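Local structure of capsular polysaccharide biosynthesis protein (Burkholderia pseudomallei, 4BQN) at residues A20-S25 against L206-A211; C26-R31 against L218-S223; G112-P117 against F277-R282; T237-Y242 against N258-L263. The protein binds coenzyme A and probably acts as an acetyltransferase in the biosynthesis of the bacterial capsular polysaccharide. The protein carries 1 engineered substitution. All blocks are in the same frame, centred on the assembly; numbering follows the deposited sequence. Where two conformers were deposited one is given.

In the fold
After strand 6-11, helix 15-24 and the short helix 27-32 each meet a partner more than 180 residues on. Interaction 1 closes on helix 204-217, and interaction 2 on the loop that leaves that helix; their segments alternate along the chain, so the two cross, and they touch through L23 and N24 against F29 and A30. Interaction 3 opens at 112-117 and closes last, crossing both; it joins the loop between strands 107-108 and 121-122 to helix 269-281. Interaction 4, a short closure of 237-242 on strand 260-262, is nested inside it and touches it at P117 and L263. The centres of interactions 1 and 3 lie about 34 Å apart.

Interaction 1. Residues A20-S25 against L206-A211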
loop_
_atom_site.group_PDB
_atom_site.type_symbol
_atom_site.label_atom_id
_atom_site.label_comp_id
_atom_site.label_asym_id
_atom_site.label_seq_id
_atom_site.Cartn_x
_atom_site.Cartn_y
_atom_site.Cartn_z
ATOM N N ALA A 20 4.964 -3.886 13.112
ATOM C CA ALA A 20 5.703 -4.111 14.353
ATOM C C ALA A 20 5.388 -3.022 15.391
ATOM O O ALA A 20 5.198 -3.317 16.573
ATOM C CB ALA A 20 7.194 -4.165 14.075
ATOM N N LYS A 21 5.338 -1.765 14.946
ATOM C CA LYS A 21 5.027 -0.653 15.838
ATOM C C LYS A 21 3.630 -0.850 16.444
ATOM O O LYS A 21 3.418 -0.649 17.647
ATOM C CB LYS A 21 5.125 0.673 15.073
ATOM C CG LYS A 21 5.080 1.926 15.934
ATOM C CD LYS A 21 6.403 2.205 16.640
ATOM C CE LYS A 21 7.422 2.857 15.718
ATOM N NZ LYS A 21 8.709 3.090 16.431
ATOM N N MET A 22 2.676 -1.248 15.606
ATOM C CA MET A 22 1.316 -1.432 16.082
ATOM C C MET A 22 1.237 -2.588 17.077
ATOM O O MET A 22 0.667 -2.430 18.149
ATOM C CB MET A 22 0.376 -1.651 14.889
ATOM C CG MET A 22 -1.103 -1.623 15.236
ATOM S SD MET A 22 -1.633 -0.060 15.942
ATOM C CE MET A 22 -1.760 0.969 14.478
ATOM N N LEU A 23 1.820 -3.735 16.728
ATOM C CA LEU A 23 1.826 -4.888 17.640
ATOM C C LEU A 23 2.468 -4.577 18.989
ATOM O O LEU A 23 1.921 -4.938 20.042
ATOM C CB LEU A 23 2.511 -6.091 17.003
ATOM C CG LEU A 23 1.692 -6.775 15.895
ATOM C CD1 LEU A 23 2.607 -7.693 15.092
ATOM C CD2 LEU A 23 0.490 -7.538 16.463
ATOM N N ASN A 24 3.592 -3.862 18.963
ATOM C CA ASN A 24 4.297 -3.507 20.194
ATOM C C ASN A 24 3.463 -2.611 21.103
ATOM O O ASN A 24 3.714 -2.551 22.300
ATOM C CB ASN A 24 5.618 -2.813 19.863
ATOM C CG ASN A 24 6.684 -3.779 19.383
ATOM O OD1 ASN A 24 6.517 -5.003 19.423
ATOM N ND2 ASN A 24 7.808 -3.226 18.937
ATOM N N SER A 25 2.472 -1.925 20.535
ATOM C CA SER A 25 1.595 -1.043 21.315
ATOM C C SER A 25 0.458 -1.770 22.044
ATOM O O SER A 25 -0.262 -1.146 22.817
ATOM C CB SER A 25 1.031 0.085 20.432
ATOM O OG SER A 25 -0.128 -0.319 19.721
ATOM N N LEU A 206 -6.863 0.467 9.526
ATOM C CA LEU A 206 -6.490 -0.757 8.824
ATOM C C LEU A 206 -5.254 -1.437 9.445
ATOM O O LEU A 206 -5.212 -2.669 9.538
ATOM C CB LEU A 206 -6.322 -0.527 7.322
ATOM C CG LEU A 206 -6.099 -1.810 6.506
ATOM C CD1 LEU A 206 -7.227 -2.815 6.722
ATOM C CD2 LEU A 206 -5.938 -1.467 5.040
ATOM N N MET A 207 -4.268 -0.647 9.879
ATOM C CA MET A 207 -3.123 -1.221 10.570
ATOM C C MET A 207 -3.546 -1.932 11.853
ATOM O O MET A 207 -3.005 -2.998 12.165
ATOM C CB MET A 207 -2.074 -0.141 10.879
ATOM C CG MET A 207 -1.335 0.383 9.643
ATOM S SD MET A 207 -0.582 -0.868 8.582
ATOM C CE MET A 207 0.451 -1.740 9.764
ATOM N N ARG A 208 -4.477 -1.346 12.609
ATOM C CA ARG A 208 -4.991 -2.026 13.803
ATOM C C ARG A 208 -5.650 -3.341 13.414
ATOM O O ARG A 208 -5.473 -4.360 14.088
ATOM C CB ARG A 208 -5.972 -1.159 14.566
ATOM C CG ARG A 208 -5.319 0.027 15.255
ATOM C CD ARG A 208 -6.281 0.674 16.232
ATOM N NE ARG A 208 -7.483 1.219 15.606
ATOM C CZ ARG A 208 -7.618 2.477 15.178
ATOM N NH1 ARG A 208 -6.596 3.334 15.236
ATOM N NH2 ARG A 208 -8.773 2.874 14.653
ATOM N N GLU A 209 -6.434 -3.322 12.337
ATOM C CA GLU A 209 -7.158 -4.525 11.943
ATOM C C GLU A 209 -6.203 -5.664 11.575
ATOM O O GLU A 209 -6.377 -6.800 12.039
ATOM C CB GLU A 209 -8.146 -4.253 10.798
ATOM C CG GLU A 209 -9.229 -5.316 10.708
ATOM C CD GLU A 209 -10.152 -5.326 11.920
ATOM O OE1 GLU A 209 -10.415 -4.248 12.507
ATOM O OE2 GLU A 209 -10.615 -6.419 12.309
ATOM N N ILE A 210 -5.189 -5.379 10.757
ATOM C CA ILE A 210 -4.244 -6.434 10.363
ATOM C C ILE A 210 -3.427 -6.918 11.565
ATOM O O ILE A 210 -3.185 -8.120 11.702
ATOM C CB ILE A 210 -3.355 -6.029 9.151
ATOM C CG1 ILE A 210 -2.585 -7.218 8.585
ATOM C CG2 ILE A 210 -2.400 -4.909 9.494
ATOM C CD1 ILE A 210 -3.468 -8.243 7.941
ATOM N N ALA A 211 -3.028 -6.000 12.449
ATOM C CA ALA A 211 -2.321 -6.392 13.675
ATOM C C ALA A 211 -3.207 -7.322 14.523
ATOM O O ALA A 211 -2.725 -8.312 15.075
ATOM C CB ALA A 211 -1.911 -5.167 14.470
#
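In one of its two modelled conformers, M22 swings CG opposite its own backbone N (chi1 -170°) and then bends at chi2 and chi3, curling its thioether along helix 204-217. CG rests 3.7 Å from A211 CB. SD lies against R208 CG, and CE tucks in 3.8 Å from M207 CB. An unbranched, flexible methionine suits this role, since it can trace the shallow relief between three side chains. L23 turns CG beside its backbone N (chi1 -73°), which brings CD2 to 3.6 Å from A211 O and against the methyl of the same residue. A211 is small enough for the backbones to close here to a CA-CA distance of 5.9 Å between L23 and A211. The segment axes come within 9.4 Å and cross at -71°. Within 20-25, S25 OG hydrogen-bonds M22 O at 2.7 Å, in the carbonyl plane, while S25 N shares that acceptor. Helix 15-24 is wedged between two partners: A20 and L23 pack on strand 6-11 of the parallel sheet, whereas L19 and A18 meet M207 of helix 204-217, whose L206 in turn leans on helix 183-189.

Interaction 2. Residues C26-R31 against L218-S223; sequences CPTFAR and LGYTYS
Y220 reaches across to helix 27-32 and touches T28, F29 and R31 with one ring. Its CB points toward the helix, and a first torsion of -66° sets CG beside the backbone N. CD1 and CE1 run along the methyl of T28, with CG2 3.8 Å from the first and 3.7 Å from the second; the threonine and tyrosine side chains run antiparallel past one another. CE1 also has R31 NH2 4.2 Å away, near the plane of the tyrosine ring and at its edge, so the guanidinium does not sit over the pi face as a cation-pi pair would. On the other flank, CE2 lies 4.2 Å from F29 CD1. At the tip, OH passes F29 CA at 4.0 Å and finds its stronger polar partner beyond the segment, in a hydrogen bond with D32 OD2; the one with W33 NE1 is weak. F29 has a second neighbour across the contact: L218 CD1 comes to its ring edge, in plane, 3.8 Å from CE1. The same phenylalanine stacks with W33 and meets Y8 edge-to-face.

Each segment also carries a helix-end feature. C26 is the N-cap of helix 27-32, its SG taking a weak bond from F29 N, and G219 ends helix 204-217 in a Schellman motif, whose positive phi glycine adopts readily. Across the two segments there is no hydrogen bond: methyl, isobutyl and aromatic carbons make the contact mostly by dispersion, with the R31 guanidinium at the ring edge, while the tyrosine hydroxyl, anchored to D32, probably fixes how far the ring reaches.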
loop_
_atom_site.group_PDB
_atom_site.type_symbol
_atom_site.label_atom_id
_atom_site.label_comp_id
_atom_site.label_asym_id
_atom_site.label_seq_id
_atom_site.Cartn_x
_atom_site.Cartn_y
_atom_site.Cartn_z
ATOM N N CYS A 26 0.318 -3.074 21.816
ATOM C CA CYS A 26 -0.649 -3.902 22.534
ATOM C C CYS A 26 0.040 -4.517 23.753
ATOM O O CYS A 26 0.984 -5.302 23.596
ATOM C CB CYS A 26 -1.171 -5.010 21.622
ATOM S SG CYS A 26 -2.227 -6.195 22.494
ATOM N N PRO A 27 -0.417 -4.155 24.973
ATOM C CA PRO A 27 0.286 -4.613 26.184
ATOM C C PRO A 27 0.375 -6.136 26.300
ATOM O O PRO A 27 1.386 -6.659 26.762
ATOM C CB PRO A 27 -0.535 -4.010 27.339
ATOM C CG PRO A 27 -1.203 -2.825 26.742
ATOM C CD PRO A 27 -1.484 -3.183 25.304
ATOM N N THR A 28 -0.660 -6.848 25.868
ATOM C CA THR A 28 -0.656 -8.309 25.973
ATOM C C THR A 28 0.377 -8.917 25.016
ATOM O O THR A 28 1.108 -9.847 25.385
ATOM C CB THR A 28 -2.072 -8.880 25.765
ATOM O OG1 THR A 28 -2.931 -8.349 26.777
ATOM C CG2 THR A 28 -2.084 -10.392 25.871
ATOM N N PHE A 29 0.462 -8.373 23.802
ATOM C CA PHE A 29 1.476 -8.812 22.854
ATOM C C PHE A 29 2.881 -8.486 23.376
ATOM O O PHE A 29 3.776 -9.338 23.364
ATOM C CB PHE A 29 1.264 -8.163 21.479
ATOM C CG PHE A 29 2.251 -8.620 20.445
ATOM C CD1 PHE A 29 2.013 -9.756 19.670
ATOM C CD2 PHE A 29 3.430 -7.913 20.259
ATOM C CE1 PHE A 29 2.936 -10.171 18.727
ATOM C CE2 PHE A 29 4.353 -8.320 19.323
ATOM C CZ PHE A 29 4.114 -9.450 18.555
ATOM N N ALA A 30 3.066 -7.250 23.840
ATOM C CA ALA A 30 4.376 -6.778 24.303
ATOM C C ALA A 30 4.874 -7.514 25.550
ATOM O O ALA A 30 6.075 -7.582 25.792
ATOM C CB ALA A 30 4.361 -5.273 24.528
ATOM N N ARG A 31 3.948 -8.080 26.322
ATOM C CA ARG A 31 4.287 -8.922 27.478
ATOM C C ARG A 31 5.067 -10.165 27.025
ATOM O O ARG A 31 5.961 -10.641 27.732
ATOM C CB ARG A 31 3.002 -9.323 28.230
ATOM C CG ARG A 31 3.181 -10.270 29.410
ATOM C CD ARG A 31 1.846 -10.892 29.814
ATOM N NE ARG A 31 1.334 -11.772 28.764
ATOM C CZ ARG A 31 0.057 -12.095 28.591
ATOM N NH1 ARG A 31 -0.879 -11.622 29.411
ATOM N NH2 ARG A 31 -0.286 -12.896 27.590
ATOM N N LEU A 218 -1.715 -15.978 16.167
ATOM C CA LEU A 218 -0.806 -16.405 17.227
ATOM C C LEU A 218 -1.496 -17.067 18.422
ATOM O O LEU A 218 -0.821 -17.586 19.315
ATOM C CB LEU A 218 0.026 -15.213 17.696
ATOM C CG LEU A 218 1.001 -14.668 16.653
ATOM C CD1 LEU A 218 1.605 -13.381 17.186
ATOM C CD2 LEU A 218 2.092 -15.685 16.336
ATOM N N GLY A 219 -2.832 -17.061 18.441
ATOM C CA GLY A 219 -3.586 -17.725 19.503
ATOM C C GLY A 219 -4.111 -16.832 20.601
ATOM O O GLY A 219 -4.665 -17.333 21.574
ATOM N N TYR A 220 -3.959 -15.513 20.464
ATOM C CA TYR A 220 -4.599 -14.592 21.405
ATOM C C TYR A 220 -6.106 -14.571 21.173
ATOM O O TYR A 220 -6.559 -14.857 20.068
ATOM C CB TYR A 220 -4.029 -13.173 21.262
ATOM C CG TYR A 220 -2.576 -13.077 21.668
ATOM C CD1 TYR A 220 -2.220 -12.965 23.013
ATOM C CD2 TYR A 220 -1.557 -13.102 20.716
ATOM C CE1 TYR A 220 -0.893 -12.903 23.400
ATOM C CE2 TYR A 220 -0.223 -13.023 21.094
ATOM C CZ TYR A 220 0.099 -12.925 22.434
ATOM O OH TYR A 220 1.420 -12.850 22.811
ATOM N N THR A 221 -6.869 -14.239 22.212
ATOM C CA THR A 221 -8.321 -14.053 22.156
ATOM C C THR A 221 -8.652 -12.656 21.643
ATOM O O THR A 221 -7.806 -11.766 21.691
ATOM C CB THR A 221 -8.953 -14.174 23.569
ATOM O OG1 THR A 221 -8.505 -13.089 24.396
ATOM C CG2 THR A 221 -8.591 -15.494 24.224
ATOM N N TYR A 222 -9.892 -12.446 21.213
ATOM C CA TYR A 222 -10.354 -11.117 20.818
ATOM C C TYR A 222 -10.164 -10.101 21.936
ATOM O O TYR A 222 -9.744 -8.965 21.678
ATOM C CB TYR A 222 -11.819 -11.177 20.345
ATOM C CG TYR A 222 -11.939 -11.795 18.974
ATOM C CD1 TYR A 222 -12.029 -13.182 18.807
ATOM C CD2 TYR A 222 -11.925 -10.996 17.838
ATOM C CE1 TYR A 222 -12.109 -13.746 17.539
ATOM C CE2 TYR A 222 -12.004 -11.541 16.575
ATOM C CZ TYR A 222 -12.092 -12.908 16.426
ATOM O OH TYR A 222 -12.168 -13.412 15.155
ATOM N N SER A 223 -10.420 -10.534 23.174
ATOM C CA SER A 223 -10.330 -9.654 24.338
ATOM C C SER A 223 -8.897 -9.250 24.712
ATOM O O SER A 223 -8.701 -8.273 25.433
ATOM C CB SER A 223 -11.044 -10.278 25.540
ATOM O OG SER A 223 -10.462 -11.519 25.893
#

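Interaction 3. Residues G112-P117 against F277-R282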
loop_
_atom_site.group_PDB
_atom_site.type_symbol
_atom_site.label_atom_id
_atom_site.label_comp_id
_atom_site.label_asym_id
_atom_site.label_seq_id
_atom_site.Cartn_x
_atom_site.Cartn_y
_atom_site.Cartn_z
ATOM N N GLY A 112 9.426 2.850 -15.213
ATOM C CA GLY A 112 10.215 3.270 -16.379
ATOM C C GLY A 112 10.476 4.760 -16.482
ATOM O O GLY A 112 10.997 5.231 -17.495
ATOM N N LEU A 113 10.087 5.492 -15.441
ATOM C CA LEU A 113 10.244 6.938 -15.321
ATOM C C LEU A 113 11.023 7.201 -14.059
ATOM O O LEU A 113 11.100 6.331 -13.190
ATOM C CB LEU A 113 8.870 7.623 -15.232
ATOM C CG LEU A 113 7.956 7.505 -16.456
ATOM C CD1 LEU A 113 6.547 7.948 -16.118
ATOM C CD2 LEU A 113 8.503 8.305 -17.632
ATOM N N PRO A 114 11.619 8.391 -13.944
ATOM C CA PRO A 114 12.403 8.660 -12.738
ATOM C C PRO A 114 11.543 8.527 -11.487
ATOM O O PRO A 114 10.336 8.812 -11.528
ATOM C CB PRO A 114 12.831 10.120 -12.911
ATOM C CG PRO A 114 12.752 10.377 -14.377
ATOM C CD PRO A 114 11.630 9.527 -14.885
ATOM N N PRO A 115 12.148 8.104 -10.373
ATOM C CA PRO A 115 11.390 8.075 -9.127
ATOM C C PRO A 115 10.856 9.469 -8.807
ATOM O O PRO A 115 11.536 10.474 -9.027
ATOM C CB PRO A 115 12.429 7.646 -8.084
ATOM C CG PRO A 115 13.497 6.967 -8.873
ATOM C CD PRO A 115 13.546 7.690 -10.182
ATOM N N HIS A 116 9.632 9.530 -8.315
ATOM C CA HIS A 116 9.046 10.803 -7.935
ATOM C C HIS A 116 9.352 11.031 -6.461
ATOM O O HIS A 116 9.216 10.096 -5.659
ATOM C CB HIS A 116 7.531 10.790 -8.184
ATOM C CG HIS A 116 6.897 12.136 -8.043
ATOM N ND1 HIS A 116 6.701 12.743 -6.821
ATOM C CD2 HIS A 116 6.463 13.012 -8.979
ATOM C CE1 HIS A 116 6.159 13.935 -7.011
ATOM N NE2 HIS A 116 6.007 14.121 -8.312
ATOM N N PRO A 117 9.759 12.263 -6.086
ATOM C CA PRO A 117 10.166 12.476 -4.686
ATOM C C PRO A 117 9.065 12.154 -3.676
ATOM O O PRO A 117 9.352 11.875 -2.517
ATOM C CB PRO A 117 10.547 13.965 -4.629
ATOM C CG PRO A 117 10.165 14.554 -5.942
ATOM C CD PRO A 117 10.013 13.442 -6.932
ATOM N N PHE A 277 1.421 17.486 -14.230
ATOM C CA PHE A 277 1.629 17.729 -15.664
ATOM C C PHE A 277 3.070 18.143 -15.943
ATOM O O PHE A 277 3.707 17.603 -16.849
ATOM C CB PHE A 277 0.656 18.781 -16.210
ATOM C CG PHE A 277 -0.661 18.212 -16.652
ATOM C CD1 PHE A 277 -0.832 17.757 -17.964
ATOM C CD2 PHE A 277 -1.726 18.101 -15.756
ATOM C CE1 PHE A 277 -2.036 17.213 -18.382
ATOM C CE2 PHE A 277 -2.938 17.569 -16.175
ATOM C CZ PHE A 277 -3.085 17.109 -17.480
ATOM N N GLU A 278 3.585 19.078 -15.148
ATOM C CA GLU A 278 4.939 19.582 -15.349
ATOM C C GLU A 278 5.964 18.460 -15.179
ATOM O O GLU A 278 6.932 18.375 -15.933
ATOM C CB GLU A 278 5.195 20.750 -14.403
ATOM C CG GLU A 278 4.347 21.958 -14.788
ATOM C CD GLU A 278 4.125 22.980 -13.689
ATOM O OE1 GLU A 278 4.660 22.831 -12.573
ATOM O OE2 GLU A 278 3.395 23.958 -13.956
ATOM N N TRP A 279 5.724 17.573 -14.216
ATOM C CA TRP A 279 6.621 16.459 -13.957
ATOM C C TRP A 279 6.650 15.504 -15.159
ATOM O O TRP A 279 7.727 15.170 -15.655
ATOM C CB TRP A 279 6.211 15.740 -12.667
ATOM C CG TRP A 279 7.223 14.729 -12.218
ATOM C CD1 TRP A 279 8.311 14.961 -11.417
ATOM C CD2 TRP A 279 7.258 13.334 -12.544
ATOM N NE1 TRP A 279 9.023 13.796 -11.230
ATOM C CE2 TRP A 279 8.391 12.781 -11.900
ATOM C CE3 TRP A 279 6.433 12.489 -13.307
ATOM C CZ2 TRP A 279 8.738 11.432 -12.015
ATOM C CZ3 TRP A 279 6.781 11.126 -13.414
ATOM C CH2 TRP A 279 7.927 10.625 -12.778
ATOM N N PHE A 280 5.481 15.095 -15.652
ATOM C CA PHE A 280 5.448 14.199 -16.805
ATOM C C PHE A 280 6.036 14.835 -18.069
ATOM O O PHE A 280 6.655 14.129 -18.874
ATOM C CB PHE A 280 4.037 13.708 -17.089
ATOM C CG PHE A 280 3.546 12.666 -16.117
ATOM C CD1 PHE A 280 4.114 11.389 -16.095
ATOM C CD2 PHE A 280 2.500 12.956 -15.239
ATOM C CE1 PHE A 280 3.651 10.423 -15.210
ATOM C CE2 PHE A 280 2.027 11.990 -14.364
ATOM C CZ PHE A 280 2.602 10.725 -14.350
ATOM N N GLU A 281 5.827 16.147 -18.245
ATOM C CA GLU A 281 6.315 16.823 -19.443
ATOM C C GLU A 281 7.857 16.878 -19.480
ATOM O O GLU A 281 8.437 17.077 -20.541
ATOM C CB GLU A 281 5.621 18.188 -19.611
ATOM C CG GLU A 281 4.156 18.071 -20.069
ATOM C CD GLU A 281 3.280 19.292 -19.759
ATOM O OE1 GLU A 281 3.832 20.370 -19.443
ATOM O OE2 GLU A 281 2.024 19.177 -19.836
ATOM N N ARG A 282 8.510 16.644 -18.337
ATOM C CA ARG A 282 9.982 16.594 -18.291
ATOM C C ARG A 282 10.560 15.279 -18.812
ATOM O O ARG A 282 11.721 15.222 -19.188
ATOM C CB ARG A 282 10.498 16.883 -16.877
ATOM C CG ARG A 282 10.190 18.297 -16.406
ATOM C CD ARG A 282 10.673 18.563 -14.986
ATOM N NE ARG A 282 10.069 19.791 -14.460
ATOM C CZ ARG A 282 9.256 19.857 -13.406
ATOM N NH1 ARG A 282 8.955 18.770 -12.708
ATOM N NH2 ARG A 282 8.759 21.025 -13.032
HETATM O O HOH W 1 11.606 12.957 -10.219
#
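W279 projects from helix 269-281 into the curve of the 112-117 loop, and H116 lies over one face of its indole. The tight part is here. H116 CD2 stands 3.4 Å above the indole plane and 3.5 Å from both W279 NE1 and W279 CE2, the imidazole presenting its edge to the five-membered ring in an edge-to-face pair inclined at 51°. The indole's own edge is just as closely met: P114 O lies in its plane, 3.1 Å from W279 CZ2, where the slightly positive aromatic hydrogens suit a carbonyl oxygen. Deeper in, L113 CB touches W279 CH2, and L113 CD1 comes to the edge of F280, 3.9 Å from its CE1; both are purely apolar meetings, as befits leucine beside helix 285-296.

The outer side is looser and wetter. P114 brings its CB no nearer than 4.4 Å to W279 CZ2, and P114 and P115 are exposed, with extended backbone angles that their rings restrict. A water bridges P115 and the tryptophan, supplementing a looser direct approach: it accepts from W279 NE1 at 2.9 Å and donates to P115 O at 2.8 Å. H116 ND1 is hydrogen-bonded to E118 N, which probably sets the turn of the imidazole. Besides its apolar contact with L113, tryptophan thus offers the loop a pi face for a C-H edge, polarised C-H groups for a carbonyl, and its N-H for a bridging water.

Interaction 4. Residues T237-Y242 against N258-L263; sequences TKMSLY and NEYQVL
S240 sits squarely on the aromatic face of Y260: its CB stands 3.8 Å from the ring centroid, only 8° off the normal, a CH-pi contact made by the CB of a serine. Its backbone N lies over the same ring. M239, bent at chi2 and chi3, brings SD to the ring edge, in plane and 3.8 Å from Y260 CE2, a Met-aromatic contact. Serine is small enough to let the tyrosine approach the backbone, and in one of its two conformers OG, held opposite the backbone N (chi1 180°), donates to N258 O at 2.8 Å from above the carbonyl plane.

The backbones join in a single antiparallel bridge, K238 with Q261 as a hydrogen-bonded pair, so that the 237-242 strand-like run flanks the small hairpin of strands 260-262 and 265-267. K238 N binds Q261 O at 2.7 Å, and Q261 N returns the bond to K238 O. Further along, T237 OG1 accepts from L263 N, almost straight at 172°.

The K238 and Q261 chains run alongside each other in the same direction, their methylenes in contact and their polar ends linked by two waters that both accept from K238 NZ. Q261 OE1 is also hydrogen-bonded to K266 NZ, and Q261 NE2 to V236 O, while a third water donates to K238 O and E259 O. Y260 stacks with Y272 of helix 269-281, and Y242 OH reaches D122 and Y138.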
loop_
_atom_site.group_PDB
_atom_site.type_symbol
_atom_site.label_atom_id
_atom_site.label_comp_id
_atom_site.label_asym_id
_atom_site.label_seq_id
_atom_site.Cartn_x
_atom_site.Cartn_y
_atom_site.Cartn_z
ATOM N N THR A 237 1.859 10.745 3.537
ATOM C CA THR A 237 1.280 11.248 2.305
ATOM C C THR A 237 -0.184 10.851 2.219
ATOM O O THR A 237 -0.554 9.703 2.489
ATOM C CB THR A 237 2.102 10.757 1.105
ATOM O OG1 THR A 237 3.363 11.439 1.139
ATOM C CG2 THR A 237 1.417 11.007 -0.228
ATOM N N LYS A 238 -1.031 11.811 1.861
ATOM C CA LYS A 238 -2.474 11.584 1.866
ATOM C C LYS A 238 -3.039 12.040 0.538
ATOM O O LYS A 238 -3.097 13.246 0.262
ATOM C CB LYS A 238 -3.136 12.309 3.048
ATOM C CG LYS A 238 -2.590 11.892 4.416
ATOM C CD LYS A 238 -3.227 12.616 5.593
ATOM C CE LYS A 238 -2.635 12.110 6.905
ATOM N NZ LYS A 238 -3.115 12.857 8.103
ATOM N N MET A 239 -3.389 11.073 -0.303
ATOM C CA MET A 239 -3.971 11.374 -1.604
ATOM C C MET A 239 -5.395 11.885 -1.443
ATOM O O MET A 239 -6.124 11.434 -0.556
ATOM C CB MET A 239 -3.937 10.157 -2.520
ATOM C CG MET A 239 -2.535 9.741 -2.961
ATOM S SD MET A 239 -1.790 10.951 -4.073
ATOM C CE MET A 239 -0.357 11.470 -3.156
ATOM N N SER A 240 -5.774 12.836 -2.291
ATOM C CA SER A 240 -7.111 13.409 -2.261
ATOM C C SER A 240 -8.029 12.720 -3.272
ATOM O O SER A 240 -7.627 12.456 -4.397
ATOM C CB SER A 240 -7.007 14.890 -2.578
ATOM O OG SER A 240 -8.284 15.475 -2.568
ATOM N N LEU A 241 -9.265 12.435 -2.870
ATOM C CA LEU A 241 -10.233 11.838 -3.784
ATOM C C LEU A 241 -10.777 12.866 -4.775
ATOM O O LEU A 241 -11.015 14.023 -4.410
ATOM C CB LEU A 241 -11.379 11.181 -3.010
ATOM C CG LEU A 241 -11.070 9.857 -2.298
ATOM C CD1 LEU A 241 -10.243 10.029 -1.019
ATOM C CD2 LEU A 241 -12.356 9.112 -2.000
ATOM N N TYR A 242 -10.979 12.442 -6.016
ATOM C CA TYR A 242 -11.472 13.358 -7.046
ATOM C C TYR A 242 -12.911 13.819 -6.745
ATOM O O TYR A 242 -13.667 13.126 -6.055
ATOM C CB TYR A 242 -11.424 12.685 -8.422
ATOM C CG TYR A 242 -10.125 12.878 -9.182
ATOM C CD1 TYR A 242 -8.882 12.580 -8.610
ATOM C CD2 TYR A 242 -10.151 13.308 -10.512
ATOM C CE1 TYR A 242 -7.701 12.744 -9.336
ATOM C CE2 TYR A 242 -8.979 13.472 -11.245
ATOM C CZ TYR A 242 -7.759 13.192 -10.651
ATOM O OH TYR A 242 -6.608 13.347 -11.384
ATOM N N ASN A 258 -10.302 17.806 -1.748
ATOM C CA ASN A 258 -9.438 18.186 -0.639
ATOM C C ASN A 258 -8.000 18.522 -1.086
ATOM O O ASN A 258 -7.540 18.100 -2.157
ATOM C CB ASN A 258 -9.373 17.035 0.387
ATOM C CG ASN A 258 -10.647 16.889 1.218
ATOM O OD1 ASN A 258 -11.256 15.823 1.261
ATOM N ND2 ASN A 258 -11.017 17.950 1.921
ATOM N N GLU A 259 -7.301 19.281 -0.246
ATOM C CA GLU A 259 -5.860 19.424 -0.417
ATOM C C GLU A 259 -5.197 18.046 -0.294
ATOM O O GLU A 259 -5.740 17.122 0.306
ATOM C CB GLU A 259 -5.269 20.397 0.611
ATOM C CG GLU A 259 -5.251 19.874 2.042
ATOM C CD GLU A 259 -4.998 20.940 3.096
ATOM O OE1 GLU A 259 -4.635 22.090 2.753
ATOM O OE2 GLU A 259 -5.169 20.611 4.287
ATOM N N TYR A 260 -4.041 17.902 -0.922
ATOM C CA TYR A 260 -3.204 16.717 -0.752
ATOM C C TYR A 260 -2.260 16.960 0.421
ATOM O O TYR A 260 -1.976 18.108 0.776
ATOM C CB TYR A 260 -2.355 16.497 -1.996
ATOM C CG TYR A 260 -3.087 15.998 -3.207
ATOM C CD1 TYR A 260 -3.893 16.856 -3.964
ATOM C CD2 TYR A 260 -2.938 14.677 -3.637
ATOM C CE1 TYR A 260 -4.535 16.406 -5.109
ATOM C CE2 TYR A 260 -3.584 14.214 -4.778
ATOM C CZ TYR A 260 -4.372 15.099 -5.514
ATOM O OH TYR A 260 -5.004 14.700 -6.650
ATOM N N GLN A 261 -1.776 15.886 1.035
ATOM C CA GLN A 261 -0.595 15.980 1.888
ATOM C C GLN A 261 0.491 15.144 1.230
ATOM O O GLN A 261 0.269 13.982 0.876
ATOM C CB GLN A 261 -0.875 15.475 3.302
ATOM C CG GLN A 261 0.342 15.476 4.214
ATOM C CD GLN A 261 -0.017 15.176 5.648
ATOM O OE1 GLN A 261 -0.758 15.927 6.272
ATOM N NE2 GLN A 261 0.505 14.073 6.181
ATOM N N VAL A 262 1.663 15.740 1.051
ATOM C CA VAL A 262 2.787 15.038 0.455
ATOM C C VAL A 262 4.015 15.285 1.326
ATOM O O VAL A 262 4.391 16.441 1.576
ATOM C CB VAL A 262 3.009 15.447 -1.023
ATOM C CG1 VAL A 262 2.036 14.710 -1.939
ATOM C CG2 VAL A 262 2.888 16.957 -1.205
ATOM N N LEU A 263 4.629 14.205 1.802
ATOM C CA LEU A 263 5.791 14.302 2.706
ATOM C C LEU A 263 5.501 15.267 3.868
ATOM O O LEU A 263 6.313 16.135 4.194
ATOM C CB LEU A 263 7.067 14.691 1.937
ATOM C CG LEU A 263 7.405 13.836 0.708
ATOM C CD1 LEU A 263 8.604 14.406 -0.038
ATOM C CD2 LEU A 263 7.617 12.374 1.080
HETATM O O HOH W 2 -0.248 13.448 8.922
HETATM O O HOH W 3 -5.414 14.689 1.377
HETATM O O HOH W 4 -2.786 15.470 7.982
HETATM O O HOH W 5 -11.304 15.183 -1.993
#